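Protein Niban 2 (Homo sapiens, PDB 7CTP) may play a role in suppressing apoptosis and may promote melanoma cell invasion, the modelled part comprising its PH domain and a large helical body. Local coordinates at residues A[55-63]-A[439-449]; A[404-413]-A[425-436]. All coordinates share one frame; numbering follows the deposited sequence.

In the fold
Both contacts are built on helix 422-455, whose neighbouring stretches 425-436 and 439-449 receive different partners. Contact 2 lies near the start of that helix, its centre about 11 Å from the centre of the chain, where segment 404-413 runs alongside just before the helix begins. Contact 1 lies further along, its centre about 21 Å from the chain centre and about 22 Å from the centre of contact 2. Its partner, 55-63, comes far earlier in sequence, in the connection between helix 10-48 and strand 70-77 of the PH domain. One helix thus carries both a local return of the chain and a long-range tie to the linker that enters the PH domain.

Contact 1: A[55-63]-A[439-449]; sequences AQLLWRKVP and QMDNAVYTFET
Arg60 turns the NE and NH2 edge of its guanidinium to the Asp441 carboxylate: NE lies 3.1 Å from Asp441 OD2 and NH2 3.0 Å from Asp441 OD1, while NE also shares OD1. The two flat groups are turned 35° against each other, and a bend at chi3 (-57°) brings the guanidinium round to the carboxylate. Tyr445 holds the base of the arginine, with Arg60 CA 3.6 Å from the centroid of the Tyr445 ring, squarely over one face in a CH-pi contact; Thr449 OG1 sits over the opposite face. With an alanine in place of Arg60, the Asp441 carboxylate would probably lose its charged mate across the contact, and the waters leading to Glu448 would lose their donors. The partners here are helix 422-455 and the linker that leads from helix 10-48 into the first strand of the PH domain. Leu58 N donates to Thr446 OG1 (2.8 Å), and that hydroxyl in turn donates a hydrogen bond to Asn442 O (2.7 Å). Leu57 packs both methyls on this surface, CD1 by Asn442 and CD2 by Thr446. Further out, a water joins Arg60 N to Asp441 OD2 and Asn442 OD1, and Asp482 of helix 464-511 accepts from the backbone nitrogens of Gln56 and Leu57.

Contact 2: A[404-413]-A[425-436]; sequences CYEKMESLRL and TSVFKQRAQIHM
A tight antiparallel return sets the short helix 402-405 and the turns after it against the first turns of helix 422-455, Cys404 lying by Met436 at one end and Leu413 by Thr425 at the other. Gln433 reaches out with an extended side chain, and its NE2 donates to Tyr405 O at 3.0 Å, coming from above the carbonyl plane. Met408 N bonds to the same oxygen from the opposite face, so two donors hold it. A water accepts from Gln433 NE2 and donates to Glu409 OE1, while Gln433 OE1 takes a hydrogen bond from Arg191 of helix 176-194. Arg191 also makes a cation-pi contact with Tyr405, which ties both sides of the return to that helix.

Met408 and Met436 fill the middle of the gap, next to Ala432. Met408 bends at chi2 (-51°) and again at chi3 (-56°). This lays its SD 3.6 Å from Met436 CE. Its own CE rests 3.7 Å from Ala432 CB. Leu411 and Lys429 run alongside each other, pointing opposite ways, with Leu411 CD2 3.5 Å from Lys429 CG, so the lysine contributes its aliphatic stem. At the far end Leu413 N donates to Thr425 OG1 (3.1 Å), a hydroxyl that is also bonded to Asp421 O one turn back. Leu413 CD1 comes 3.8 Å from Phe428 CD2, the leucine side chain lying nearly perpendicular to the phenylalanine, and Phe428 packs onward against Ala494 and Gln497 of helix 464-511. The arrangement is that of a short helical turn and its following loop doubling back antiparallel along a long helix, with a side-chain-to-backbone hydrogen bond towards each end.

Contact 1: A[55-63]-A[439-449]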
loop_
_atom_site.group_PDB
_atom_site.type_symbol
_atom_site.label_atom_id
_atom_site.label_comp_id
_atom_site.label_asym_id
_atom_site.label_seq_id
_atom_site.Cartn_x
_atom_site.Cartn_y
_atom_site.Cartn_z
ATOM N N ALA A 55 -15.967 15.235 -2.199
ATOM C CA ALA A 55 -15.285 15.772 -1.035
ATOM C C ALA A 55 -15.535 17.272 -0.922
ATOM O O ALA A 55 -15.950 17.937 -1.877
ATOM C CB ALA A 55 -13.786 15.493 -1.112
ATOM N N GLN A 56 -15.286 17.803 0.276
ATOM C CA GLN A 56 -15.381 19.241 0.493
ATOM C C GLN A 56 -14.099 19.944 0.080
ATOM O O GLN A 56 -14.143 21.036 -0.500
ATOM C CB GLN A 56 -15.704 19.531 1.956
ATOM C CG GLN A 56 -16.955 18.850 2.444
ATOM C CD GLN A 56 -18.131 19.784 2.526
ATOM O OE1 GLN A 56 -18.241 20.727 1.746
ATOM N NE2 GLN A 56 -19.021 19.535 3.484
ATOM N N LEU A 57 -12.951 19.336 0.369
ATOM C CA LEU A 57 -11.692 19.887 -0.106
ATOM C C LEU A 57 -11.550 19.637 -1.600
ATOM O O LEU A 57 -12.135 18.700 -2.157
ATOM C CB LEU A 57 -10.504 19.268 0.645
ATOM C CG LEU A 57 -10.334 19.639 2.122
ATOM C CD1 LEU A 57 -9.250 18.792 2.788
ATOM C CD2 LEU A 57 -9.992 21.111 2.249
ATOM N N LEU A 58 -10.788 20.502 -2.253
ATOM C CA LEU A 58 -10.431 20.282 -3.643
ATOM C C LEU A 58 -9.241 19.335 -3.715
ATOM O O LEU A 58 -8.458 19.223 -2.769
ATOM C CB LEU A 58 -10.092 21.602 -4.327
ATOM C CG LEU A 58 -11.177 22.671 -4.235
ATOM C CD1 LEU A 58 -10.735 23.910 -4.975
ATOM C CD2 LEU A 58 -12.491 22.140 -4.789
ATOM N N TRP A 59 -9.119 18.645 -4.844
ATOM C CA TRP A 59 -8.016 17.728 -5.097
ATOM C C TRP A 59 -7.170 18.272 -6.244
ATOM O O TRP A 59 -7.708 18.697 -7.271
ATOM C CB TRP A 59 -8.524 16.319 -5.430
ATOM C CG TRP A 59 -9.423 15.688 -4.377
ATOM C CD1 TRP A 59 -9.690 16.165 -3.122
ATOM C CD2 TRP A 59 -10.157 14.456 -4.499
ATOM N NE1 TRP A 59 -10.545 15.311 -2.459
ATOM C CE2 TRP A 59 -10.846 14.255 -3.282
ATOM C CE3 TRP A 59 -10.300 13.507 -5.519
ATOM C CZ2 TRP A 59 -11.664 13.144 -3.057
ATOM C CZ3 TRP A 59 -11.116 12.404 -5.292
ATOM C CH2 TRP A 59 -11.786 12.233 -4.071
ATOM N N ARG A 60 -5.855 18.271 -6.050
ATOM C CA ARG A 60 -4.917 18.731 -7.064
ATOM C C ARG A 60 -5.070 17.901 -8.334
ATOM O O ARG A 60 -5.167 16.673 -8.277
ATOM C CB ARG A 60 -3.503 18.626 -6.493
ATOM C CG ARG A 60 -2.394 19.144 -7.344
ATOM C CD ARG A 60 -1.058 18.766 -6.706
ATOM N NE ARG A 60 -0.950 19.281 -5.339
ATOM C CZ ARG A 60 -0.751 20.560 -5.038
ATOM N NH1 ARG A 60 -0.614 21.461 -6.005
ATOM N NH2 ARG A 60 -0.678 20.945 -3.766
ATOM N N LYS A 61 -5.125 18.574 -9.484
ATOM C CA LYS A 61 -5.408 17.898 -10.747
ATOM C C LYS A 61 -4.161 17.622 -11.579
ATOM O O LYS A 61 -4.145 16.659 -12.352
ATOM C CB LYS A 61 -6.411 18.727 -11.560
ATOM C CG LYS A 61 -7.741 18.947 -10.827
ATOM C CD LYS A 61 -8.837 19.472 -11.747
ATOM C CE LYS A 61 -10.214 18.964 -11.332
ATOM N NZ LYS A 61 -10.202 18.296 -10.002
ATOM N N VAL A 62 -3.122 18.437 -11.434
ATOM C CA VAL A 62 -1.842 18.229 -12.103
ATOM C C VAL A 62 -0.811 18.027 -11.001
ATOM O O VAL A 62 -0.917 18.679 -9.952
ATOM C CB VAL A 62 -1.481 19.427 -12.999
ATOM C CG1 VAL A 62 -1.649 20.730 -12.222
ATOM C CG2 VAL A 62 -0.051 19.317 -13.520
ATOM N N PRO A 63 0.184 17.150 -11.169
ATOM C CA PRO A 63 1.207 17.006 -10.128
ATOM C C PRO A 63 1.977 18.300 -9.920
ATOM O O PRO A 63 2.032 19.178 -10.785
ATOM C CB PRO A 63 2.125 15.900 -10.674
ATOM C CG PRO A 63 1.280 15.147 -11.628
ATOM C CD PRO A 63 0.368 16.164 -12.250
ATOM N N GLN A 439 -4.771 14.066 2.546
ATOM C CA GLN A 439 -5.593 15.123 3.134
ATOM C C GLN A 439 -4.790 16.400 3.347
ATOM O O GLN A 439 -5.333 17.507 3.226
ATOM C CB GLN A 439 -6.224 14.644 4.434
ATOM C CG GLN A 439 -7.296 13.583 4.222
ATOM C CD GLN A 439 -8.232 13.920 3.069
ATOM O OE1 GLN A 439 -8.914 14.944 3.089
ATOM N NE2 GLN A 439 -8.270 13.055 2.061
ATOM N N MET A 440 -3.493 16.275 3.643
ATOM C CA MET A 440 -2.654 17.468 3.718
ATOM C C MET A 440 -2.512 18.122 2.349
ATOM O O MET A 440 -2.621 19.349 2.226
ATOM C CB MET A 440 -1.283 17.124 4.293
ATOM C CG MET A 440 -0.315 18.300 4.329
ATOM S SD MET A 440 -0.830 19.560 5.520
ATOM C CE MET A 440 0.142 19.045 6.926
ATOM N N ASP A 441 -2.280 17.321 1.304
ATOM C CA ASP A 441 -2.164 17.891 -0.035
ATOM C C ASP A 441 -3.463 18.563 -0.451
ATOM O O ASP A 441 -3.446 19.642 -1.056
ATOM C CB ASP A 441 -1.777 16.816 -1.050
ATOM C CG ASP A 441 -1.303 17.405 -2.377
ATOM O OD1 ASP A 441 -0.424 18.297 -2.364
ATOM O OD2 ASP A 441 -1.796 16.954 -3.439
ATOM N N ASN A 442 -4.597 17.948 -0.127
ATOM C CA ASN A 442 -5.875 18.571 -0.463
ATOM C C ASN A 442 -6.051 19.888 0.285
ATOM O O ASN A 442 -6.587 20.856 -0.267
ATOM C CB ASN A 442 -7.032 17.625 -0.155
ATOM C CG ASN A 442 -7.017 16.372 -1.029
ATOM O OD1 ASN A 442 -6.244 16.274 -1.988
ATOM N ND2 ASN A 442 -7.872 15.414 -0.698
ATOM N N ALA A 443 -5.595 19.950 1.535
ATOM C CA ALA A 443 -5.758 21.175 2.318
ATOM C C ALA A 443 -4.947 22.318 1.722
ATOM O O ALA A 443 -5.449 23.445 1.583
ATOM C CB ALA A 443 -5.374 20.932 3.781
ATOM N N VAL A 444 -3.689 22.058 1.361
ATOM C CA VAL A 444 -2.866 23.139 0.825
ATOM C C VAL A 444 -3.298 23.497 -0.591
ATOM O O VAL A 444 -3.276 24.672 -0.972
ATOM C CB VAL A 444 -1.368 22.787 0.901
ATOM C CG1 VAL A 444 -0.957 22.590 2.360
ATOM C CG2 VAL A 444 -1.055 21.574 0.059
ATOM N N TYR A 445 -3.719 22.508 -1.390
ATOM C CA TYR A 445 -4.227 22.825 -2.725
ATOM C C TYR A 445 -5.481 23.685 -2.633
ATOM O O TYR A 445 -5.624 24.686 -3.348
ATOM C CB TYR A 445 -4.524 21.547 -3.510
ATOM C CG TYR A 445 -5.133 21.826 -4.874
ATOM C CD1 TYR A 445 -4.365 22.364 -5.901
ATOM C CD2 TYR A 445 -6.474 21.568 -5.125
ATOM C CE1 TYR A 445 -4.910 22.629 -7.141
ATOM C CE2 TYR A 445 -7.031 21.832 -6.367
ATOM C CZ TYR A 445 -6.243 22.360 -7.368
ATOM O OH TYR A 445 -6.786 22.626 -8.613
ATOM N N THR A 446 -6.411 23.292 -1.759
ATOM C CA THR A 446 -7.623 24.076 -1.553
ATOM C C THR A 446 -7.290 25.481 -1.065
ATOM O O THR A 446 -7.845 26.472 -1.561
ATOM C CB THR A 446 -8.539 23.370 -0.555
ATOM O OG1 THR A 446 -8.873 22.066 -1.049
ATOM C CG2 THR A 446 -9.814 24.174 -0.352
ATOM N N PHE A 447 -6.379 25.585 -0.092
ATOM C CA PHE A 447 -5.995 26.895 0.425
ATOM C C PHE A 447 -5.451 27.785 -0.683
ATOM O O PHE A 447 -5.828 28.957 -0.791
ATOM C CB PHE A 447 -4.957 26.767 1.544
ATOM C CG PHE A 447 -4.594 28.090 2.173
ATOM C CD1 PHE A 447 -5.450 28.692 3.086
ATOM C CD2 PHE A 447 -3.418 28.746 1.825
ATOM C CE1 PHE A 447 -5.133 29.920 3.653
ATOM C CE2 PHE A 447 -3.095 29.969 2.389
ATOM C CZ PHE A 447 -3.949 30.554 3.305
ATOM N N GLU A 448 -4.559 27.240 -1.514
ATOM C CA GLU A 448 -3.981 28.024 -2.602
ATOM C C GLU A 448 -5.062 28.480 -3.574
ATOM O O GLU A 448 -5.134 29.662 -3.938
ATOM C CB GLU A 448 -2.916 27.214 -3.343
ATOM C CG GLU A 448 -2.336 27.966 -4.542
ATOM C CD GLU A 448 -1.166 27.259 -5.193
ATOM O OE1 GLU A 448 -0.978 26.048 -4.949
ATOM O OE2 GLU A 448 -0.438 27.923 -5.962
ATOM N N THR A 449 -5.922 27.550 -3.992
ATOM C CA THR A 449 -6.956 27.873 -4.970
ATOM C C THR A 449 -7.922 28.919 -4.429
ATOM O O THR A 449 -8.263 29.885 -5.124
ATOM C CB THR A 449 -7.700 26.606 -5.379
ATOM O OG1 THR A 449 -6.748 25.609 -5.769
ATOM C CG2 THR A 449 -8.625 26.890 -6.553
HETATM O O HOH W 1 -4.701 17.185 -3.695
HETATM O O HOH W 2 -0.952 24.126 -3.213
HETATM O O HOH W 3 0.298 24.340 -6.546
HETATM O O HOH W 4 -4.481 21.339 -10.315
#

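Contact 2: A[404-413]-A[425-436]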
loop_
_atom_site.group_PDB
_atom_site.type_symbol
_atom_site.label_atom_id
_atom_site.label_comp_id
_atom_site.label_asym_id
_atom_site.label_seq_id
_atom_site.Cartn_x
_atom_site.Cartn_y
_atom_site.Cartn_z
ATOM N N CYS A 404 3.208 13.879 11.966
ATOM C CA CYS A 404 1.911 13.273 11.673
ATOM C C CYS A 404 2.039 11.763 11.523
ATOM O O CYS A 404 1.278 10.999 12.129
ATOM C CB CYS A 404 1.309 13.875 10.399
ATOM S SG CYS A 404 1.394 15.678 10.278
ATOM N N TYR A 405 2.989 11.323 10.695
ATOM C CA TYR A 405 3.169 9.899 10.437
ATOM C C TYR A 405 3.501 9.155 11.727
ATOM O O TYR A 405 3.029 8.030 11.949
ATOM C CB TYR A 405 4.271 9.705 9.391
ATOM C CG TYR A 405 3.975 10.272 8.001
ATOM C CD1 TYR A 405 2.690 10.267 7.478
ATOM C CD2 TYR A 405 4.999 10.795 7.209
ATOM C CE1 TYR A 405 2.417 10.781 6.191
ATOM C CE2 TYR A 405 4.743 11.304 5.924
ATOM C CZ TYR A 405 3.447 11.290 5.432
ATOM O OH TYR A 405 3.176 11.785 4.176
ATOM N N GLU A 406 4.282 9.795 12.607
ATOM C CA GLU A 406 4.709 9.176 13.863
ATOM C C GLU A 406 3.531 8.774 14.744
ATOM O O GLU A 406 3.662 7.861 15.569
ATOM C CB GLU A 406 5.629 10.132 14.630
ATOM C CG GLU A 406 6.321 9.514 15.864
ATOM C CD GLU A 406 5.514 9.657 17.154
ATOM O OE1 GLU A 406 4.531 10.433 17.184
ATOM O OE2 GLU A 406 5.876 8.986 18.146
ATOM N N LYS A 407 2.377 9.437 14.595
ATOM C CA LYS A 407 1.224 9.100 15.430
ATOM C C LYS A 407 0.773 7.661 15.219
ATOM O O LYS A 407 0.165 7.065 16.116
ATOM C CB LYS A 407 0.064 10.062 15.162
ATOM C CG LYS A 407 0.364 11.522 15.470
ATOM C CD LYS A 407 0.722 11.729 16.943
ATOM C CE LYS A 407 0.734 13.220 17.282
ATOM N NZ LYS A 407 1.484 13.498 18.548
ATOM N N MET A 408 1.074 7.074 14.058
ATOM C CA MET A 408 0.629 5.708 13.788
ATOM C C MET A 408 1.541 4.646 14.376
ATOM O O MET A 408 1.139 3.482 14.430
ATOM C CB MET A 408 0.510 5.453 12.281
ATOM C CG MET A 408 -0.555 6.269 11.580
ATOM S SD MET A 408 -2.173 6.190 12.360
ATOM C CE MET A 408 -2.495 4.428 12.384
ATOM N N GLU A 409 2.749 4.999 14.820
ATOM C CA GLU A 409 3.668 3.940 15.219
ATOM C C GLU A 409 3.276 3.289 16.537
ATOM O O GLU A 409 3.789 2.211 16.846
ATOM C CB GLU A 409 5.104 4.463 15.259
ATOM C CG GLU A 409 5.662 4.600 13.843
ATOM C CD GLU A 409 6.620 5.749 13.678
ATOM O OE1 GLU A 409 6.598 6.375 12.600
ATOM O OE2 GLU A 409 7.415 6.008 14.603
ATOM N N SER A 410 2.353 3.881 17.292
ATOM C CA SER A 410 1.819 3.208 18.473
ATOM C C SER A 410 0.691 2.232 18.147
ATOM O O SER A 410 0.168 1.580 19.062
ATOM C CB SER A 410 1.340 4.242 19.499
ATOM O OG SER A 410 0.261 5.014 19.002
ATOM N N LEU A 411 0.305 2.103 16.878
ATOM C CA LEU A 411 -0.783 1.199 16.523
ATOM C C LEU A 411 -0.398 -0.238 16.824
ATOM O O LEU A 411 0.683 -0.692 16.442
ATOM C CB LEU A 411 -1.135 1.331 15.041
ATOM C CG LEU A 411 -2.169 0.307 14.561
ATOM C CD1 LEU A 411 -3.484 0.496 15.306
ATOM C CD2 LEU A 411 -2.376 0.376 13.058
ATOM N N ARG A 412 -1.290 -0.951 17.512
ATOM C CA ARG A 412 -1.154 -2.390 17.715
ATOM C C ARG A 412 -2.536 -3.019 17.634
ATOM O O ARG A 412 -3.410 -2.696 18.444
ATOM C CB ARG A 412 -0.483 -2.704 19.058
ATOM C CG ARG A 412 0.987 -2.304 19.104
ATOM C CD ARG A 412 1.690 -2.756 20.378
ATOM N NE ARG A 412 1.903 -4.202 20.419
ATOM C CZ ARG A 412 1.108 -5.055 21.061
ATOM N NH1 ARG A 412 0.048 -4.605 21.721
ATOM N NH2 ARG A 412 1.372 -6.356 21.047
ATOM N N LEU A 413 -2.735 -3.907 16.657
ATOM C CA LEU A 413 -4.033 -4.515 16.384
ATOM C C LEU A 413 -3.974 -6.003 16.679
ATOM O O LEU A 413 -3.018 -6.678 16.282
ATOM C CB LEU A 413 -4.451 -4.311 14.924
ATOM C CG LEU A 413 -4.826 -2.916 14.428
ATOM C CD1 LEU A 413 -4.863 -2.889 12.904
ATOM C CD2 LEU A 413 -6.164 -2.475 15.005
ATOM N N THR A 425 -1.467 -4.746 11.307
ATOM C CA THR A 425 -0.895 -3.526 11.867
ATOM C C THR A 425 -0.026 -2.799 10.847
ATOM O O THR A 425 -0.170 -1.589 10.644
ATOM C CB THR A 425 -0.094 -3.854 13.123
ATOM O OG1 THR A 425 -0.989 -4.336 14.137
ATOM C CG2 THR A 425 0.621 -2.606 13.630
ATOM N N SER A 426 0.874 -3.529 10.188
ATOM C CA SER A 426 1.751 -2.920 9.192
ATOM C C SER A 426 0.953 -2.289 8.055
ATOM O O SER A 426 1.167 -1.121 7.698
ATOM C CB SER A 426 2.720 -3.967 8.644
ATOM O OG SER A 426 3.525 -3.413 7.624
ATOM N N VAL A 427 0.039 -3.057 7.459
ATOM C CA VAL A 427 -0.717 -2.562 6.310
ATOM C C VAL A 427 -1.531 -1.330 6.693
ATOM O O VAL A 427 -1.593 -0.345 5.943
ATOM C CB VAL A 427 -1.609 -3.685 5.750
ATOM C CG1 VAL A 427 -2.657 -3.113 4.809
ATOM C CG2 VAL A 427 -0.738 -4.725 5.037
ATOM N N PHE A 428 -2.140 -1.348 7.873
ATOM C CA PHE A 428 -3.055 -0.267 8.214
ATOM C C PHE A 428 -2.323 0.983 8.681
ATOM O O PHE A 428 -2.851 2.089 8.536
ATOM C CB PHE A 428 -4.077 -0.782 9.225
ATOM C CG PHE A 428 -5.089 -1.698 8.595
ATOM C CD1 PHE A 428 -5.760 -1.294 7.444
ATOM C CD2 PHE A 428 -5.329 -2.960 9.093
ATOM C CE1 PHE A 428 -6.679 -2.133 6.829
ATOM C CE2 PHE A 428 -6.241 -3.800 8.480
ATOM C CZ PHE A 428 -6.914 -3.387 7.353
ATOM N N LYS A 429 -1.095 0.849 9.181
ATOM C CA LYS A 429 -0.276 2.043 9.385
ATOM C C LYS A 429 0.091 2.694 8.062
ATOM O O LYS A 429 0.034 3.921 7.939
ATOM C CB LYS A 429 0.985 1.707 10.178
ATOM C CG LYS A 429 0.701 1.156 11.545
ATOM C CD LYS A 429 1.955 0.706 12.282
ATOM C CE LYS A 429 3.226 1.214 11.629
ATOM N NZ LYS A 429 4.428 0.705 12.351
ATOM N N GLN A 430 0.460 1.886 7.065
ATOM C CA GLN A 430 0.807 2.415 5.751
ATOM C C GLN A 430 -0.386 3.122 5.120
ATOM O O GLN A 430 -0.260 4.244 4.613
ATOM C CB GLN A 430 1.323 1.278 4.865
ATOM C CG GLN A 430 1.149 1.456 3.352
ATOM C CD GLN A 430 2.344 2.131 2.683
ATOM O OE1 GLN A 430 3.497 1.971 3.111
ATOM N NE2 GLN A 430 2.076 2.858 1.606
ATOM N N ARG A 431 -1.564 2.493 5.172
ATOM C CA ARG A 431 -2.742 3.097 4.555
ATOM C C ARG A 431 -3.147 4.373 5.279
ATOM O O ARG A 431 -3.471 5.374 4.634
ATOM C CB ARG A 431 -3.900 2.102 4.525
ATOM C CG ARG A 431 -3.593 0.845 3.732
ATOM C CD ARG A 431 -4.761 0.391 2.878
ATOM N NE ARG A 431 -4.440 -0.834 2.147
ATOM C CZ ARG A 431 -5.132 -1.966 2.250
ATOM N NH1 ARG A 431 -4.768 -3.034 1.544
ATOM N NH2 ARG A 431 -6.189 -2.025 3.056
ATOM N N ALA A 432 -3.109 4.368 6.614
ATOM C CA ALA A 432 -3.454 5.583 7.359
ATOM C C ALA A 432 -2.523 6.739 7.002
ATOM O O ALA A 432 -2.969 7.888 6.863
ATOM C CB ALA A 432 -3.419 5.312 8.865
ATOM N N GLN A 433 -1.226 6.460 6.853
ATOM C CA GLN A 433 -0.271 7.522 6.550
ATOM C C GLN A 433 -0.481 8.068 5.144
ATOM O O GLN A 433 -0.367 9.280 4.918
ATOM C CB GLN A 433 1.155 7.006 6.736
ATOM C CG GLN A 433 1.447 6.666 8.192
ATOM C CD GLN A 433 2.812 6.049 8.414
ATOM O OE1 GLN A 433 3.405 5.460 7.509
ATOM N NE2 GLN A 433 3.315 6.172 9.644
ATOM N N ILE A 434 -0.819 7.200 4.190
ATOM C CA ILE A 434 -1.098 7.684 2.837
ATOM C C ILE A 434 -2.316 8.604 2.842
ATOM O O ILE A 434 -2.320 9.654 2.184
ATOM C CB ILE A 434 -1.273 6.501 1.862
ATOM C CG1 ILE A 434 0.095 5.931 1.459
ATOM C CG2 ILE A 434 -2.042 6.926 0.610
ATOM C CD1 ILE A 434 0.983 6.895 0.691
ATOM N N HIS A 435 -3.360 8.237 3.596
ATOM C CA HIS A 435 -4.518 9.119 3.719
ATOM C C HIS A 435 -4.119 10.464 4.315
ATOM O O HIS A 435 -4.629 11.510 3.897
ATOM C CB HIS A 435 -5.614 8.486 4.578
ATOM C CG HIS A 435 -6.338 7.346 3.930
ATOM N ND1 HIS A 435 -6.975 7.457 2.712
ATOM C CD2 HIS A 435 -6.558 6.078 4.355
ATOM C CE1 HIS A 435 -7.536 6.299 2.404
ATOM N NE2 HIS A 435 -7.299 5.446 3.385
ATOM N N MET A 436 -3.221 10.460 5.308
ATOM C CA MET A 436 -2.793 11.728 5.897
ATOM C C MET A 436 -2.096 12.602 4.867
ATOM O O MET A 436 -2.311 13.819 4.828
ATOM C CB MET A 436 -1.875 11.482 7.096
ATOM C CG MET A 436 -2.582 10.920 8.295
ATOM S SD MET A 436 -1.395 10.517 9.592
ATOM C CE MET A 436 -2.288 9.212 10.416
HETATM O O HOH W 5 6.213 5.548 9.640
#